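Local coordinates for protein minor fimbrium anchoring subunit Mfa2 (Porphyromonas gingivalis, PDB 5NFI) that tethers the minor (Mfa1) fimbriae to the bacterial outer membrane through its interaction with Mfa1 and regulates fimbrial length, at residues K62-N73 with T111-L122. Sequence-based numbering, arbitrary orientation.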
ATOM      1  N   LYS A  62      15.143 -22.489 -17.871  1.00 82.71           N
ATOM      2  CA  LYS A  62      16.014 -23.406 -17.166  1.00 82.80           C
ATOM      3  C   LYS A  62      15.319 -23.963 -15.914  1.00 82.94           C
ATOM      4  O   LYS A  62      14.701 -23.220 -15.143  1.00 81.94           O
ATOM      5  CB  LYS A  62      17.324 -22.700 -16.810  1.00 81.66           C
ATOM      6  CG  LYS A  62      17.840 -21.800 -17.919  1.00 80.70           C
ATOM      7  CD  LYS A  62      19.322 -21.993 -18.152  1.00 81.84           C
ATOM      8  CE  LYS A  62      19.738 -21.455 -19.520  1.00 82.20           C
ATOM      9  NZ  LYS A  62      21.112 -21.910 -19.948  1.00 83.92           N
ATOM     10  N   ASP A  63      15.411 -25.279 -15.732  1.00 83.82           N
ATOM     11  CA  ASP A  63      14.902 -25.949 -14.533  1.00 82.44           C
ATOM     12  C   ASP A  63      15.389 -25.261 -13.259  1.00 79.89           C
ATOM     13  O   ASP A  63      16.437 -24.623 -13.260  1.00 79.46           O
ATOM     14  CB  ASP A  63      15.332 -27.426 -14.517  1.00 84.31           C
ATOM     15  CG  ASP A  63      14.985 -28.154 -15.801  1.00 85.18           C
ATOM     16  OD1 ASP A  63      14.266 -27.569 -16.645  1.00 83.96           O
ATOM     17  OD2 ASP A  63      15.430 -29.317 -15.963  1.00 87.40           O
ATOM     18  N   GLY A  64      14.632 -25.393 -12.174  1.00 77.97           N
ATOM     19  CA  GLY A  64      15.066 -24.848 -10.896  1.00 76.58           C
ATOM     20  C   GLY A  64      13.981 -24.302  -9.978  1.00 74.59           C
ATOM     21  O   GLY A  64      12.777 -24.504 -10.214  1.00 74.39           O
ATOM     22  N   LEU A  65      14.413 -23.622  -8.915  1.00 73.08           N
ATOM     23  CA  LEU A  65      13.484 -23.024  -7.960  1.00 71.40           C
ATOM     24  C   LEU A  65      13.195 -21.598  -8.361  1.00 69.97           C
ATOM     25  O   LEU A  65      14.104 -20.843  -8.717  1.00 70.97           O
ATOM     26  CB  LEU A  65      14.037 -23.062  -6.535  1.00 71.87           C
ATOM     27  CG  LEU A  65      14.026 -24.416  -5.820  1.00 74.15           C
ATOM     28  CD1 LEU A  65      14.620 -24.266  -4.433  1.00 75.11           C
ATOM     29  CD2 LEU A  65      12.621 -25.012  -5.755  1.00 73.75           C
ATOM     30  N   TYR A  66      11.928 -21.221  -8.323  1.00 67.97           N
ATOM     31  CA  TYR A  66      11.574 -19.855  -8.652  1.00 65.27           C
ATOM     32  C   TYR A  66      10.529 -19.337  -7.693  1.00 64.61           C
ATOM     33  O   TYR A  66       9.740 -20.096  -7.138  1.00 65.41           O
ATOM     34  CB  TYR A  66      11.047 -19.738 -10.078  1.00 64.04           C
ATOM     35  CG  TYR A  66      12.011 -20.126 -11.174  1.00 64.11           C
ATOM     36  CD1 TYR A  66      12.179 -21.456 -11.539  1.00 65.37           C
ATOM     37  CD2 TYR A  66      12.722 -19.157 -11.874  1.00 62.89           C
ATOM     38  CE1 TYR A  66      13.045 -21.811 -12.556  1.00 65.94           C
ATOM     39  CE2 TYR A  66      13.589 -19.503 -12.887  1.00 63.30           C
ATOM     40  CZ  TYR A  66      13.747 -20.828 -13.229  1.00 64.57           C
ATOM     41  OH  TYR A  66      14.609 -21.180 -14.243  1.00 65.00           O
ATOM     42  N   THR A  67      10.543 -18.027  -7.494  1.00 62.88           N
ATOM     43  CA  THR A  67       9.472 -17.363  -6.781  1.00 60.52           C
ATOM     44  C   THR A  67       8.912 -16.317  -7.728  1.00 58.94           C
ATOM     45  O   THR A  67       9.647 -15.719  -8.527  1.00 58.48           O
ATOM     46  CB  THR A  67       9.952 -16.706  -5.473  1.00 59.15           C
ATOM     47  OG1 THR A  67      10.772 -17.624  -4.744  1.00 60.21           O
ATOM     48  CG2 THR A  67       8.760 -16.306  -4.625  1.00 58.00           C
ATOM     49  N   ILE A  68       7.608 -16.114  -7.657  1.00 57.97           N
ATOM     50  CA  ILE A  68       6.964 -15.147  -8.512  1.00 56.66           C
ATOM     51  C   ILE A  68       6.474 -13.960  -7.684  1.00 56.39           C
ATOM     52  O   ILE A  68       5.858 -14.139  -6.632  1.00 57.70           O
ATOM     53  CB  ILE A  68       5.820 -15.803  -9.287  1.00 56.31           C
ATOM     54  CG1 ILE A  68       6.342 -16.235 -10.659  1.00 57.73           C
ATOM     55  CG2 ILE A  68       4.639 -14.862  -9.432  1.00 54.87           C
ATOM     56  CD1 ILE A  68       5.468 -17.215 -11.376  1.00 58.96           C
ATOM     57  N   PHE A  69       6.782 -12.751  -8.148  1.00 54.82           N
ATOM     58  CA  PHE A  69       6.276 -11.531  -7.526  1.00 53.37           C
ATOM     59  C   PHE A  69       5.233 -10.910  -8.446  1.00 53.30           C
ATOM     60  O   PHE A  69       5.443 -10.807  -9.657  1.00 53.66           O
ATOM     61  CB  PHE A  69       7.414 -10.546  -7.249  1.00 52.37           C
ATOM     62  CG  PHE A  69       8.529 -11.119  -6.398  1.00 52.58           C
ATOM     63  CD1 PHE A  69       8.257 -12.015  -5.376  1.00 52.76           C
ATOM     64  CD2 PHE A  69       9.847 -10.769  -6.632  1.00 52.52           C
ATOM     65  CE1 PHE A  69       9.271 -12.546  -4.600  1.00 53.01           C
ATOM     66  CE2 PHE A  69      10.864 -11.301  -5.861  1.00 53.06           C
ATOM     67  CZ  PHE A  69      10.570 -12.190  -4.844  1.00 53.28           C
ATOM     68  N   ALA A  70       4.095 -10.514  -7.898  1.00 52.78           N
ATOM     69  CA  ALA A  70       3.044 -10.010  -8.772  1.00 52.78           C
ATOM     70  C   ALA A  70       2.511  -8.648  -8.320  1.00 52.28           C
ATOM     71  O   ALA A  70       2.232  -8.408  -7.137  1.00 51.21           O
ATOM     72  CB  ALA A  70       1.907 -11.016  -8.876  1.00 52.86           C
ATOM     73  N   TRP A  71       2.346  -7.767  -9.294  1.00 52.40           N
ATOM     74  CA  TRP A  71       1.882  -6.428  -9.006  1.00 52.41           C
ATOM     75  C   TRP A  71       0.637  -6.112  -9.790  1.00 53.61           C
ATOM     76  O   TRP A  71       0.590  -6.323 -11.000  1.00 54.89           O
ATOM     77  CB  TRP A  71       2.973  -5.418  -9.315  1.00 50.87           C
ATOM     78  CG  TRP A  71       4.139  -5.514  -8.385  1.00 50.36           C
ATOM     79  CD1 TRP A  71       5.275  -6.253  -8.558  1.00 50.31           C
ATOM     80  CD2 TRP A  71       4.288  -4.832  -7.130  1.00 50.40           C
ATOM     81  NE1 TRP A  71       6.127  -6.071  -7.488  1.00 50.80           N
ATOM     82  CE2 TRP A  71       5.543  -5.204  -6.597  1.00 50.63           C
ATOM     83  CE3 TRP A  71       3.483  -3.942  -6.405  1.00 50.07           C
ATOM     84  CZ2 TRP A  71       6.013  -4.710  -5.383  1.00 51.02           C
ATOM     85  CZ3 TRP A  71       3.951  -3.457  -5.187  1.00 49.98           C
ATOM     86  CH2 TRP A  71       5.204  -3.838  -4.694  1.00 50.49           C
ATOM     87  N   GLY A  72      -0.371  -5.609  -9.090  1.00 53.67           N
ATOM     88  CA  GLY A  72      -1.647  -5.312  -9.694  1.00 54.58           C
ATOM     89  C   GLY A  72      -1.866  -3.829  -9.785  1.00 54.54           C
ATOM     90  O   GLY A  72      -1.694  -3.111  -8.800  1.00 54.05           O
ATOM     91  N   ASN A  73      -2.244  -3.399 -10.985  1.00 55.58           N
ATOM     92  CA  ASN A  73      -2.537  -2.009 -11.307  1.00 55.53           C
ATOM     93  C   ASN A  73      -1.336  -1.075 -11.195  1.00 54.95           C
ATOM     94  O   ASN A  73      -1.461   0.041 -10.717  1.00 54.23           O
ATOM     95  CB  ASN A  73      -3.668  -1.492 -10.428  1.00 55.23           C
ATOM     96  CG  ASN A  73      -4.895  -2.344 -10.522  1.00 56.24           C
ATOM     97  OD1 ASN A  73      -5.145  -2.983 -11.554  1.00 57.25           O
ATOM     98  ND2 ASN A  73      -5.681  -2.368  -9.447  1.00 55.76           N
ATOM     99  N   THR A 111      -6.310   1.293  -6.915  1.00 50.65           N
ATOM    100  CA  THR A 111      -5.891   0.219  -6.029  1.00 49.42           C
ATOM    101  C   THR A 111      -4.529  -0.255  -6.466  1.00 48.22           C
ATOM    102  O   THR A 111      -4.217  -0.218  -7.655  1.00 48.47           O
ATOM    103  CB  THR A 111      -6.871  -0.939  -6.049  1.00 49.94           C
ATOM    104  OG1 THR A 111      -7.323  -1.156  -7.397  1.00 50.61           O
ATOM    105  CG2 THR A 111      -8.063  -0.606  -5.175  1.00 50.46           C
ATOM    106  N   LEU A 112      -3.704  -0.664  -5.515  1.00 47.16           N
ATOM    107  CA  LEU A 112      -2.416  -1.233  -5.858  1.00 47.43           C
ATOM    108  C   LEU A 112      -2.264  -2.531  -5.124  1.00 48.59           C
ATOM    109  O   LEU A 112      -2.531  -2.596  -3.921  1.00 49.48           O
ATOM    110  CB  LEU A 112      -1.278  -0.292  -5.497  1.00 47.56           C
ATOM    111  CG  LEU A 112       0.106  -0.842  -5.849  1.00 47.84           C
ATOM    112  CD1 LEU A 112       0.341  -0.706  -7.334  1.00 47.87           C
ATOM    113  CD2 LEU A 112       1.203  -0.148  -5.049  1.00 47.70           C
ATOM    114  N   TRP A 113      -1.828  -3.569  -5.826  1.00 48.90           N
ATOM    115  CA  TRP A 113      -1.849  -4.904  -5.226  1.00 49.26           C
ATOM    116  C   TRP A 113      -0.531  -5.652  -5.324  1.00 50.46           C
ATOM    117  O   TRP A 113       0.168  -5.541  -6.325  1.00 50.94           O
ATOM    118  CB  TRP A 113      -2.928  -5.750  -5.883  1.00 48.30           C
ATOM    119  CG  TRP A 113      -4.294  -5.169  -5.813  1.00 46.77           C
ATOM    120  CD1 TRP A 113      -4.796  -4.150  -6.572  1.00 46.07           C
ATOM    121  CD2 TRP A 113      -5.357  -5.601  -4.961  1.00 46.74           C
ATOM    122  NE1 TRP A 113      -6.103  -3.913  -6.230  1.00 45.78           N
ATOM    123  CE2 TRP A 113      -6.473  -4.793  -5.246  1.00 46.42           C
ATOM    124  CE3 TRP A 113      -5.469  -6.582  -3.973  1.00 47.00           C
ATOM    125  CZ2 TRP A 113      -7.685  -4.942  -4.586  1.00 47.33           C
ATOM    126  CZ3 TRP A 113      -6.665  -6.731  -3.327  1.00 47.92           C
ATOM    127  CH2 TRP A 113      -7.761  -5.914  -3.631  1.00 48.08           C
ATOM    128  N   TYR A 114      -0.203  -6.435  -4.299  1.00 50.74           N
ATOM    129  CA  TYR A 114       0.981  -7.274  -4.364  1.00 51.27           C
ATOM    130  C   TYR A 114       0.730  -8.739  -3.970  1.00 53.40           C
ATOM    131  O   TYR A 114      -0.063  -9.035  -3.094  1.00 54.03           O
ATOM    132  CB  TYR A 114       2.099  -6.711  -3.488  1.00 51.12           C
ATOM    133  CG  TYR A 114       3.297  -7.621  -3.532  1.00 52.58           C
ATOM    134  CD1 TYR A 114       4.064  -7.735  -4.697  1.00 52.96           C
ATOM    135  CD2 TYR A 114       3.622  -8.422  -2.455  1.00 53.73           C
ATOM    136  CE1 TYR A 114       5.142  -8.598  -4.767  1.00 53.76           C
ATOM    137  CE2 TYR A 114       4.694  -9.285  -2.516  1.00 54.87           C
ATOM    138  CZ  TYR A 114       5.447  -9.373  -3.674  1.00 54.79           C
ATOM    139  OH  TYR A 114       6.520 -10.226  -3.727  1.00 55.88           O
ATOM    140  N   ALA A 115       1.416  -9.661  -4.629  1.00 54.91           N
ATOM    141  CA  ALA A 115       1.390 -11.045  -4.181  1.00 55.87           C
ATOM    142  C   ALA A 115       2.774 -11.682  -4.264  1.00 55.61           C
ATOM    143  O   ALA A 115       3.559 -11.380  -5.172  1.00 55.41           O
ATOM    144  CB  ALA A 115       0.392 -11.852  -4.997  1.00 56.40           C
ATOM    145  N   THR A 116       3.077 -12.550  -3.306  1.00 55.63           N
ATOM    146  CA  THR A 116       4.208 -13.453  -3.447  1.00 55.99           C
ATOM    147  C   THR A 116       3.639 -14.852  -3.546  1.00 56.71           C
ATOM    148  O   THR A 116       2.830 -15.255  -2.715  1.00 57.72           O
ATOM    149  CB  THR A 116       5.197 -13.378  -2.272  1.00 56.65           C
ATOM    150  OG1 THR A 116       5.723 -12.043  -2.153  1.00 56.31           O
ATOM    151  CG2 THR A 116       6.344 -14.349  -2.489  1.00 57.09           C
ATOM    152  N   SER A 117       4.025 -15.574  -4.587  1.00 56.34           N
ATOM    153  CA  SER A 117       3.665 -16.978  -4.698  1.00 57.29           C
ATOM    154  C   SER A 117       4.562 -17.815  -3.783  1.00 58.39           C
ATOM    155  O   SER A 117       5.592 -17.335  -3.293  1.00 57.79           O
ATOM    156  CB  SER A 117       3.806 -17.460  -6.139  1.00 56.67           C
ATOM    157  OG  SER A 117       5.161 -17.776  -6.413  1.00 56.38           O
ATOM    158  N   PRO A 118       4.183 -19.077  -3.551  1.00 59.73           N
ATOM    159  CA  PRO A 118       5.185 -19.914  -2.896  1.00 60.91           C
ATOM    160  C   PRO A 118       6.339 -20.206  -3.848  1.00 60.55           C
ATOM    161  O   PRO A 118       6.259 -19.897  -5.032  1.00 57.10           O
ATOM    162  CB  PRO A 118       4.414 -21.192  -2.542  1.00 63.04           C
ATOM    163  CG  PRO A 118       3.222 -21.195  -3.449  1.00 62.94           C
ATOM    164  CD  PRO A 118       2.890 -19.757  -3.723  1.00 60.84           C
ATOM    165  N   VAL A 119       7.412 -20.770  -3.318  1.00 61.30           N
ATOM    166  CA  VAL A 119       8.486 -21.250  -4.145  1.00 61.79           C
ATOM    167  C   VAL A 119       7.991 -22.437  -4.952  1.00 63.81           C
ATOM    168  O   VAL A 119       7.458 -23.411  -4.396  1.00 65.87           O
ATOM    169  CB  VAL A 119       9.692 -21.678  -3.317  1.00 63.10           C
ATOM    170  CG1 VAL A 119      10.796 -22.224  -4.234  1.00 63.62           C
ATOM    171  CG2 VAL A 119      10.185 -20.532  -2.472  1.00 60.16           C
ATOM    172  N   VAL A 120       8.166 -22.351  -6.265  1.00 63.13           N
ATOM    173  CA  VAL A 120       7.793 -23.431  -7.164  1.00 63.50           C
ATOM    174  C   VAL A 120       9.043 -23.981  -7.807  1.00 64.89           C
ATOM    175  O   VAL A 120      10.128 -23.418  -7.637  1.00 64.88           O
ATOM    176  CB  VAL A 120       6.805 -22.960  -8.241  1.00 61.59           C
ATOM    177  CG1 VAL A 120       5.523 -22.466  -7.591  1.00 60.96           C
ATOM    178  CG2 VAL A 120       7.423 -21.876  -9.100  1.00 59.39           C
ATOM    179  N   GLU A 121       8.891 -25.061  -8.565  1.00 66.48           N
ATOM    180  CA  GLU A 121      10.042 -25.783  -9.074  1.00 67.88           C
ATOM    181  C   GLU A 121       9.817 -26.440 -10.433  1.00 68.59           C
ATOM    182  O   GLU A 121       9.013 -27.366 -10.548  1.00 69.52           O
ATOM    183  CB  GLU A 121      10.445 -26.833  -8.051  1.00 70.20           C
ATOM    184  CG  GLU A 121      11.613 -27.697  -8.426  1.00 72.85           C
ATOM    185  CD  GLU A 121      11.884 -28.692  -7.332  1.00 75.94           C
ATOM    186  OE1 GLU A 121      11.245 -28.530  -6.259  1.00 76.37           O
ATOM    187  OE2 GLU A 121      12.682 -29.639  -7.539  1.00 77.74           O
ATOM    188  N   LEU A 122      10.522 -25.947 -11.454  1.00 68.03           N
ATOM    189  CA  LEU A 122      10.640 -26.662 -12.728  1.00 69.27           C
ATOM    190  C   LEU A 122      11.595 -27.833 -12.579  1.00 70.88           C
ATOM    191  O   LEU A 122      12.773 -27.630 -12.264  1.00 70.80           O
ATOM    192  CB  LEU A 122      11.150 -25.755 -13.838  1.00 68.50           C
ATOM    193  CG  LEU A 122      10.161 -24.932 -14.649  1.00 67.84           C
ATOM    194  CD1 LEU A 122      10.814 -24.558 -15.973  1.00 67.84           C
ATOM    195  CD2 LEU A 122       8.867 -25.689 -14.855  1.00 68.79           C
TER
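Trp-71 and Tyr-114 meet in a non-hydrogen-bonded pair of two antiparallel strands: Tyr-114 CD1 sits over the centre of one indole face, 3.5 Å from Trp-71 CE2, with the ring planes inclined at 49°. The phenol reaches this place because its CG lies anti to the backbone N (chi1 178°), which carries the ring across the neighbouring strand and alongside Phe-69, whose CB is 3.9 Å from Tyr-114 CE1. Leu-112 CD2 adds an apolar touch at the indole edge, and Trp-71 NE1 hydrogen-bonds to Phe-172 O. Trp-71, Tyr-114, Phe-69 and Leu-112 are all buried here. On the other face Ala-70 and Ala-115 pair, followed by Gly-72 beside Trp-113, where the CA atoms approach to 4.5 Å.

Beyond Thr-116 the regular ladder breaks and the register shifts by one residue. Ser-117 spans the irregularity: its N donates to Ile-68 O almost straight (173°), while OG accepts from Ile-68 N at 3.2 Å and donates to Pro-118 O. A side-chain hydroxyl thus replaces the carbonyl that a continuous ladder would offer.

Past this point, exposed Leu-65 and Val-119 and partly exposed Glu-121 make a solvent-side edge; Leu-65 CD2 rests 3.7 Å from Val-119 CG1, and the extended Glu-121 side chain crosses Leu-65. On the opposite face Tyr-66 and Leu-122 are buried and Val-120 partly so, Val-120 and Leu-122 touching strand 3-10 in this transthyretin-clan beta domain.

Chemically, paired backbone bonds hold both ladders, aromatic and apolar contacts pack around the Trp-71/Tyr-114 pair, and one serine hydroxyl satisfies the backbone where the pairing slips.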